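Phosphoglucomutase/phosphomannomutase family protein (PDB 3UW2) probably catalyses intramolecular phosphoryl transfer on phosphohexoses, as a metal-dependent member of the phosphoglucomutase/phosphomannomutase family. Local coordinates at residues G90-D95 with S169-Q174; I49-G54 with L86-V91; G421-V426 with E434-F439. All coordinates share one frame; numbering follows the deposited sequence.

Contact 1 (G90-D95 with S169-Q174); sequences GVDVVD and SGSYEQ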
loop_
_atom_site.group_PDB
_atom_site.type_symbol
_atom_site.label_atom_id
_atom_site.label_comp_id
_atom_site.label_asym_id
_atom_site.label_seq_id
_atom_site.Cartn_x
_atom_site.Cartn_y
_atom_site.Cartn_z
ATOM N N GLY A 90 15.349 1.537 26.179
ATOM C CA GLY A 90 16.798 1.292 25.997
ATOM C C GLY A 90 17.198 1.179 24.511
ATOM O O GLY A 90 18.280 0.698 24.204
ATOM N N VAL A 91 16.340 1.652 23.585
ATOM C CA VAL A 91 16.561 1.554 22.140
ATOM C C VAL A 91 17.031 2.915 21.580
ATOM O O VAL A 91 16.465 3.913 21.906
ATOM C CB VAL A 91 15.230 1.054 21.505
ATOM C CG1 VAL A 91 15.182 1.294 20.025
ATOM C CG2 VAL A 91 15.088 -0.447 21.829
ATOM N N ASP A 92 18.119 2.958 20.804
ATOM C CA ASP A 92 18.503 4.195 20.134
ATOM C C ASP A 92 17.519 4.597 19.029
ATOM O O ASP A 92 17.021 3.725 18.319
ATOM C CB ASP A 92 19.882 4.031 19.536
ATOM C CG ASP A 92 20.939 3.742 20.605
ATOM O OD1 ASP A 92 20.704 3.991 21.830
ATOM O OD2 ASP A 92 21.977 3.220 20.208
ATOM N N VAL A 93 17.272 5.904 18.850
ATOM C CA VAL A 93 16.297 6.364 17.845
ATOM C C VAL A 93 17.055 7.161 16.793
ATOM O O VAL A 93 17.889 8.000 17.122
ATOM C CB VAL A 93 15.190 7.256 18.465
ATOM C CG1 VAL A 93 14.319 7.942 17.364
ATOM C CG2 VAL A 93 14.333 6.384 19.386
ATOM N N VAL A 94 16.790 6.837 15.532
ATOM C CA VAL A 94 17.210 7.628 14.377
ATOM C C VAL A 94 15.978 8.249 13.747
ATOM O O VAL A 94 15.088 7.545 13.221
ATOM C CB VAL A 94 17.958 6.769 13.356
ATOM C CG1 VAL A 94 18.365 7.623 12.145
ATOM C CG2 VAL A 94 19.180 6.173 14.045
ATOM N N ASP A 95 15.908 9.566 13.844
ATOM C CA ASP A 95 14.730 10.289 13.413
ATOM C C ASP A 95 14.965 10.848 11.998
ATOM O O ASP A 95 15.790 11.724 11.824
ATOM C CB ASP A 95 14.397 11.395 14.444
ATOM C CG ASP A 95 13.069 12.051 14.179
ATOM O OD1 ASP A 95 12.492 11.894 13.067
ATOM O OD2 ASP A 95 12.599 12.759 15.092
ATOM N N SER A 169 18.096 3.661 28.350
ATOM C CA SER A 169 18.260 5.059 28.097
ATOM C C SER A 169 18.863 5.196 26.679
ATOM O O SER A 169 20.063 5.437 26.516
ATOM C CB SER A 169 19.208 5.582 29.186
ATOM O OG SER A 169 19.357 6.947 29.001
ATOM N N GLY A 170 18.052 5.016 25.643
ATOM C CA GLY A 170 18.604 5.076 24.287
ATOM C C GLY A 170 18.974 6.484 23.841
ATOM O O GLY A 170 18.522 7.466 24.395
ATOM N N SER A 171 19.852 6.583 22.863
ATOM C CA SER A 171 20.247 7.888 22.324
ATOM C C SER A 171 19.225 8.364 21.263
ATOM O O SER A 171 18.281 7.641 20.940
ATOM C CB SER A 171 21.643 7.753 21.684
ATOM O OG SER A 171 21.556 6.869 20.551
ATOM N N TYR A 172 19.406 9.594 20.760
ATOM C CA TYR A 172 18.502 10.168 19.741
ATOM C C TYR A 172 19.363 10.916 18.775
ATOM O O TYR A 172 20.272 11.632 19.193
ATOM C CB TYR A 172 17.532 11.171 20.382
ATOM C CG TYR A 172 16.667 11.942 19.388
ATOM C CD1 TYR A 172 15.515 11.322 18.828
ATOM C CD2 TYR A 172 16.938 13.295 19.066
ATOM C CE1 TYR A 172 14.666 11.989 17.927
ATOM C CE2 TYR A 172 16.107 13.988 18.170
ATOM C CZ TYR A 172 14.966 13.346 17.639
ATOM O OH TYR A 172 14.154 13.968 16.737
ATOM N N GLU A 173 19.066 10.791 17.488
ATOM C CA GLU A 173 19.812 11.525 16.476
ATOM C C GLU A 173 18.863 11.802 15.345
ATOM O O GLU A 173 18.084 10.937 14.984
ATOM C CB GLU A 173 20.931 10.651 15.907
ATOM C CG GLU A 173 21.766 11.374 14.844
ATOM C CD GLU A 173 23.024 10.603 14.429
ATOM O OE1 GLU A 173 23.280 9.502 14.981
ATOM O OE2 GLU A 173 23.777 11.130 13.561
ATOM N N GLN A 174 18.952 12.995 14.766
ATOM C CA GLN A 174 18.217 13.332 13.523
ATOM C C GLN A 174 19.074 13.110 12.288
ATOM O O GLN A 174 20.270 13.395 12.299
ATOM C CB GLN A 174 17.672 14.760 13.599
ATOM C CG GLN A 174 16.524 14.845 14.624
ATOM C CD GLN A 174 16.052 16.280 14.808
ATOM O OE1 GLN A 174 16.790 17.189 14.528
ATOM N NE2 GLN A 174 14.849 16.472 15.334
HETATM O O HOH W 1 24.194 5.623 19.985
HETATM O O HOH W 2 20.510 7.598 18.183
#
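Y172 and D95 meet where the short strand 172-174 runs parallel beside strand 92-98, and there the phenol hydroxyl donates to the carboxylate, Y172 OH to D95 OD2 2.6 Å. Both side chains leave the same face of the sheet with CG anti to the backbone N (chi1 173° for Y172, and D95 does likewise), which lays the tyrosine ring forward along its strand until it reaches the aspartate two residues further on across the sheet. OD2 is approached on its anti side and lies at the ring edge, while the carboxylate and ring planes stand 72° apart. Q174 adds a second bond to the same hydroxyl from its own strand, NE2 to Y172 OH 3.0 Å, so the phenol oxygen both gives and receives. Nearer the root of the ring, V93 rests its CG1 against CD1 of Y172 at 3.9 Å.

At the other end D92 replaces the ladder with a side-chain bond: S171 N points almost straight at D92 OD1 (2.9 Å, 169°), reaching it from above the carboxylate plane. The serine OG, held between its backbone N and carbonyl carbon, turns toward two waters, one bridging to D92 OD2 and the other to V93 O. Between these ends runs a parallel ladder in which V93 N bonds S171 O, E173 N bonds V93 O at 3.1 Å, and D95 N bonds E173 O at 2.8 Å.

D92 OD2 also forms a salt bridge with R119, and E173 OE2 accepts from the backbone of S115. Strand 92-98 is flanked on its other side by strand 64-69; V93 and Y172 pack beneath helix 75-88, whereas V94 and E173 lean on strand 112-114.

Contact 2 (I49-G54 with L86-V91); sequences IGRAFG and LRAAGV. With EDO (1,2-ethanediol), chain D.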
loop_
_atom_site.group_PDB
_atom_site.type_symbol
_atom_site.label_atom_id
_atom_site.label_comp_id
_atom_site.label_asym_id
_atom_site.label_seq_id
_atom_site.Cartn_x
_atom_site.Cartn_y
_atom_site.Cartn_z
ATOM N N ILE A 49 3.280 3.051 23.172
ATOM C CA ILE A 49 3.456 2.224 21.995
ATOM C C ILE A 49 4.967 2.171 21.688
ATOM O O ILE A 49 5.543 1.116 21.385
ATOM C CB ILE A 49 2.692 2.780 20.767
ATOM C CG1 ILE A 49 1.191 2.415 20.828
ATOM C CG2 ILE A 49 3.261 2.181 19.471
ATOM C CD1 ILE A 49 0.310 3.471 20.135
ATOM N N GLY A 50 5.627 3.286 21.873
ATOM C CA GLY A 50 7.091 3.286 21.623
ATOM C C GLY A 50 7.838 2.379 22.615
ATOM O O GLY A 50 8.768 1.638 22.254
ATOM N N ARG A 51 7.453 2.477 23.892
ATOM C CA ARG A 51 8.016 1.637 24.937
ATOM C C ARG A 51 7.744 0.140 24.635
ATOM O O ARG A 51 8.605 -0.656 24.775
ATOM C CB ARG A 51 7.394 2.069 26.271
ATOM C CG ARG A 51 8.034 1.439 27.480
ATOM C CD ARG A 51 9.334 2.112 27.834
ATOM N NE ARG A 51 9.974 1.400 28.937
ATOM C CZ ARG A 51 9.722 1.609 30.222
ATOM N NH1 ARG A 51 10.359 0.907 31.179
ATOM N NH2 ARG A 51 8.858 2.550 30.558
ATOM N N ALA A 52 6.519 -0.236 24.233
ATOM C CA ALA A 52 6.183 -1.618 23.919
ATOM C C ALA A 52 7.007 -2.141 22.721
ATOM O O ALA A 52 7.555 -3.230 22.754
ATOM C CB ALA A 52 4.662 -1.735 23.611
ATOM N N PHE A 53 7.055 -1.373 21.649
ATOM C CA PHE A 53 7.781 -1.778 20.456
ATOM C C PHE A 53 9.298 -1.833 20.753
ATOM O O PHE A 53 9.968 -2.811 20.389
ATOM C CB PHE A 53 7.489 -0.794 19.295
ATOM C CG PHE A 53 8.087 -1.211 17.973
ATOM C CD1 PHE A 53 9.422 -0.895 17.668
ATOM C CD2 PHE A 53 7.357 -1.959 17.067
ATOM C CE1 PHE A 53 9.954 -1.235 16.440
ATOM C CE2 PHE A 53 7.907 -2.355 15.829
ATOM C CZ PHE A 53 9.202 -1.990 15.513
ATOM N N GLY A 54 9.834 -0.830 21.445
ATOM C CA GLY A 54 11.274 -0.851 21.793
ATOM C C GLY A 54 11.657 -2.075 22.637
ATOM O O GLY A 54 12.800 -2.643 22.518
ATOM N N LEU A 86 10.610 4.760 23.027
ATOM C CA LEU A 86 11.564 3.807 22.483
ATOM C C LEU A 86 12.822 3.941 23.311
ATOM O O LEU A 86 13.494 2.922 23.680
ATOM C CB LEU A 86 11.886 4.138 21.032
ATOM C CG LEU A 86 10.812 3.695 20.022
ATOM C CD1 LEU A 86 10.934 4.568 18.736
ATOM C CD2 LEU A 86 10.919 2.188 19.748
ATOM N N ARG A 87 13.225 5.197 23.505
ATOM C CA ARG A 87 14.497 5.436 24.282
ATOM C C ARG A 87 14.412 4.946 25.768
ATOM O O ARG A 87 15.417 4.441 26.312
ATOM C CB ARG A 87 14.881 6.903 24.221
ATOM C CG ARG A 87 15.117 7.420 22.782
ATOM C CD ARG A 87 15.235 8.956 22.781
ATOM N NE ARG A 87 16.417 9.435 23.561
ATOM C CZ ARG A 87 16.606 10.706 23.931
ATOM N NH1 ARG A 87 15.737 11.692 23.556
ATOM N NH2 ARG A 87 17.744 11.025 24.583
ATOM N N ALA A 88 13.261 5.140 26.427
ATOM C CA ALA A 88 12.945 4.595 27.796
ATOM C C ALA A 88 13.040 3.065 27.856
ATOM O O ALA A 88 13.292 2.529 28.918
ATOM C CB ALA A 88 11.531 5.040 28.268
ATOM N N ALA A 89 12.753 2.369 26.740
ATOM C CA ALA A 89 13.025 0.904 26.604
ATOM C C ALA A 89 14.497 0.549 26.377
ATOM O O ALA A 89 14.840 -0.646 26.350
ATOM C CB ALA A 89 12.204 0.284 25.431
ATOM N N GLY A 90 15.349 1.537 26.179
ATOM C CA GLY A 90 16.798 1.292 25.997
ATOM C C GLY A 90 17.198 1.179 24.511
ATOM O O GLY A 90 18.280 0.698 24.204
ATOM N N VAL A 91 16.340 1.652 23.585
ATOM C CA VAL A 91 16.561 1.554 22.140
ATOM C C VAL A 91 17.031 2.915 21.580
ATOM O O VAL A 91 16.465 3.913 21.906
ATOM C CB VAL A 91 15.230 1.054 21.505
ATOM C CG1 VAL A 91 15.182 1.294 20.025
ATOM C CG2 VAL A 91 15.088 -0.447 21.829
HETATM C C1 EDO D . 13.535 13.041 21.525
HETATM O O1 EDO D . 13.395 11.739 22.212
HETATM C C2 EDO D . 12.457 13.251 20.422
HETATM O O2 EDO D . 11.255 13.600 21.144
#
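L86 fits against the backbone of helix 43-59 where G50 and G54, one turn apart, present no side chains. Its CG lies beside its own backbone N (chi1 -78°), and this carries L86 CD2 across to G50 O at 3.3 Å and to G54 N at 3.6 Å. The same methyl meets the ring of F53 at its edge, F53 CD1 to L86 CD2 4.0 Å, and the leucine and the phenylalanine run alongside each other in the same direction. The backbones themselves come close here, the CA atoms of G50 and L86 being 4.6 Å apart, and L86 CA makes a CA-H...O contact with G50 O. Where helix 75-88 ends, A89 sets its CB against G54 C at 3.7 Å, and V91 brings CG2 to 3.2 Å from G54 O.

The other side is looser and more polar. R51 bends at chi2 (78°), and its aliphatic part runs past the alanines, with CD 3.7 Å from A88 CB. A88 O lies over one face of the guanidinium, but the polar bonds of R51 go elsewhere: NE to E166 O, and NH1 weakly to T167. Facing away from helix 43-59, R87 donates through NH1 to O1 of an ethanediol molecule, probably from the crystallisation liquor, at 2.7 Å and in the guanidinium plane; its NE is bonded to G170 O.

Inward, F53 and L86 reach V65 of strand 64-69. G90, with positive phi, closes helix 75-88 in a Schellman motif and turns the chain into strand 92-98. Packed closely through glycine and alanine, the two helices lie together over one face of the sheet, consistent with the alpha/beta/alpha architecture of domain I in phosphohexose mutases.

Contact 3 (G421-V426 with E434-F439); sequences GADEVV and EYPDGF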
loop_
_atom_site.group_PDB
_atom_site.type_symbol
_atom_site.label_atom_id
_atom_site.label_comp_id
_atom_site.label_asym_id
_atom_site.label_seq_id
_atom_site.Cartn_x
_atom_site.Cartn_y
_atom_site.Cartn_z
ATOM N N GLY A 421 -21.606 -23.775 -13.300
ATOM C CA GLY A 421 -20.772 -23.559 -14.483
ATOM C C GLY A 421 -19.387 -23.014 -14.199
ATOM O O GLY A 421 -18.668 -22.650 -15.124
ATOM N N ALA A 422 -19.000 -22.982 -12.925
ATOM C CA ALA A 422 -17.712 -22.414 -12.516
ATOM C C ALA A 422 -16.594 -23.393 -12.849
ATOM O O ALA A 422 -16.860 -24.585 -12.918
ATOM C CB ALA A 422 -17.732 -22.113 -11.033
ATOM N N ASP A 423 -15.363 -22.913 -13.092
ATOM C CA ASP A 423 -14.231 -23.813 -13.330
ATOM C C ASP A 423 -13.588 -24.290 -12.003
ATOM O O ASP A 423 -13.237 -25.476 -11.848
ATOM C CB ASP A 423 -13.146 -23.137 -14.174
ATOM C CG ASP A 423 -13.572 -22.851 -15.593
ATOM O OD1 ASP A 423 -14.299 -23.651 -16.231
ATOM O OD2 ASP A 423 -13.116 -21.814 -16.099
ATOM N N GLU A 424 -13.379 -23.359 -11.074
ATOM C CA GLU A 424 -12.946 -23.706 -9.715
ATOM C C GLU A 424 -13.414 -22.673 -8.721
ATOM O O GLU A 424 -13.719 -21.525 -9.095
ATOM C CB GLU A 424 -11.442 -23.859 -9.599
ATOM C CG GLU A 424 -10.631 -23.008 -10.536
ATOM C CD GLU A 424 -9.176 -22.967 -10.111
ATOM O OE1 GLU A 424 -8.812 -23.642 -9.110
ATOM O OE2 GLU A 424 -8.391 -22.250 -10.773
ATOM N N VAL A 425 -13.541 -23.106 -7.469
ATOM C CA VAL A 425 -13.790 -22.204 -6.375
ATOM C C VAL A 425 -12.449 -22.124 -5.680
ATOM O O VAL A 425 -11.941 -23.130 -5.130
ATOM C CB VAL A 425 -14.842 -22.714 -5.390
ATOM C CG1 VAL A 425 -14.881 -21.810 -4.155
ATOM C CG2 VAL A 425 -16.220 -22.743 -6.066
ATOM N N VAL A 426 -11.842 -20.952 -5.724
ATOM C CA VAL A 426 -10.549 -20.777 -5.054
ATOM C C VAL A 426 -10.733 -20.272 -3.593
ATOM O O VAL A 426 -11.477 -19.301 -3.377
ATOM C CB VAL A 426 -9.720 -19.778 -5.835
ATOM C CG1 VAL A 426 -8.378 -19.571 -5.134
ATOM C CG2 VAL A 426 -9.492 -20.245 -7.264
ATOM N N GLU A 434 -14.190 -18.845 -10.029
ATOM C CA GLU A 434 -13.667 -18.561 -11.350
ATOM C C GLU A 434 -14.528 -19.222 -12.417
ATOM O O GLU A 434 -14.746 -20.446 -12.393
ATOM C CB GLU A 434 -12.250 -19.082 -11.449
ATOM C CG GLU A 434 -11.397 -18.648 -10.287
ATOM C CD GLU A 434 -10.320 -17.697 -10.715
ATOM O OE1 GLU A 434 -10.532 -17.003 -11.748
ATOM O OE2 GLU A 434 -9.264 -17.638 -10.030
ATOM N N TYR A 435 -15.015 -18.414 -13.362
ATOM C CA TYR A 435 -15.837 -18.938 -14.468
ATOM C C TYR A 435 -15.057 -18.824 -15.755
ATOM O O TYR A 435 -14.060 -18.111 -15.807
ATOM C CB TYR A 435 -17.109 -18.129 -14.613
ATOM C CG TYR A 435 -18.040 -18.104 -13.400
ATOM C CD1 TYR A 435 -19.222 -18.834 -13.405
ATOM C CD2 TYR A 435 -17.762 -17.312 -12.269
ATOM C CE1 TYR A 435 -20.103 -18.776 -12.323
ATOM C CE2 TYR A 435 -18.638 -17.275 -11.173
ATOM C CZ TYR A 435 -19.805 -18.010 -11.213
ATOM O OH TYR A 435 -20.693 -17.985 -10.140
ATOM N N PRO A 436 -15.536 -19.485 -16.825
ATOM C CA PRO A 436 -14.811 -19.352 -18.094
ATOM C C PRO A 436 -14.761 -17.873 -18.595
ATOM O O PRO A 436 -13.852 -17.504 -19.353
ATOM C CB PRO A 436 -15.615 -20.254 -19.046
ATOM C CG PRO A 436 -16.378 -21.197 -18.129
ATOM C CD PRO A 436 -16.729 -20.346 -16.953
ATOM N N ASP A 437 -15.706 -17.050 -18.142
ATOM C CA ASP A 437 -15.828 -15.696 -18.652
ATOM C C ASP A 437 -15.814 -14.625 -17.577
ATOM O O ASP A 437 -16.325 -13.540 -17.805
ATOM C CB ASP A 437 -17.136 -15.567 -19.456
ATOM C CG ASP A 437 -18.347 -16.102 -18.711
ATOM O OD1 ASP A 437 -18.273 -16.456 -17.512
ATOM O OD2 ASP A 437 -19.417 -16.182 -19.352
ATOM N N GLY A 438 -15.174 -14.898 -16.433
ATOM C CA GLY A 438 -15.078 -13.918 -15.356
ATOM C C GLY A 438 -14.922 -14.546 -13.979
ATOM O O GLY A 438 -14.649 -15.759 -13.855
ATOM N N PHE A 439 -15.098 -13.742 -12.930
ATOM C CA PHE A 439 -14.951 -14.265 -11.566
ATOM C C PHE A 439 -15.769 -13.471 -10.600
ATOM O O PHE A 439 -16.080 -12.296 -10.874
ATOM C CB PHE A 439 -13.470 -14.280 -11.073
ATOM C CG PHE A 439 -13.004 -12.967 -10.518
ATOM C CD1 PHE A 439 -13.280 -12.594 -9.177
ATOM C CD2 PHE A 439 -12.248 -12.100 -11.310
ATOM C CE1 PHE A 439 -12.804 -11.376 -8.664
ATOM C CE2 PHE A 439 -11.806 -10.873 -10.819
ATOM C CZ PHE A 439 -12.076 -10.516 -9.492
#
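With CG beside its backbone N (chi1 -60°), Y435 turns its ring beneath A422, whose CB sits 4.2 Å above the ring plane, offset toward the rim. E434 starts with its CG placed likewise but leaves the opposite face of the strand. It then bends at chi2 (-113°), bringing its CG to 3.9 Å from V426 CG2, with the carboxylate OE2 also close to that methyl. D423 crosses P436 obliquely, its OD1 3.7 Å from the proline CG.

The backbone bonds are uneven. E434 N donates to E424 O at 2.9 Å in a nearly straight bond (173°), whereas E434 O takes D423 N at 2.6 Å and, weakly, E424 N at 3.5 Å. With D423 and E424 both set against E434, the edge strand has a classic beta bulge at this point. Beyond it, Y435 to G438 form a type I turn that leads from strand 431-435 into strand 438-444 of the C-terminal domain.

Neither polar end relies on the facing segment: Y435 OH bonds D469 of helix 460-477, and E434 OE2 forms a salt bridge with R432. The carboxylates of E424 and E434 stand on one face with their OE2 atoms 4.8 Å apart, and the charge of R432 probably eases the repulsion between them. The pairing across this hairpin thus rests on backbone bonds and apolar packing.

Overall arrangement
Contacts 1 and 2 belong to one unit of domain I. Their centres are 10 Å apart and they share G90 and V91, the turn between helix 75-88 and strand 92-98. R87 ties them together: G170 N lies 2.8 Å from R87 O, a probable hydrogen bond, and V93 CG2 packs on R87 CG at 3.6 Å. Contact 3 lies in the C-terminal domain on the opposite side of the chain's centre, its centre about 53 Å from that of contact 1 and about 49 Å from that of contact 2. None of the three lies at the zinc site formed by D264, D266 and D268, which belongs to domain II.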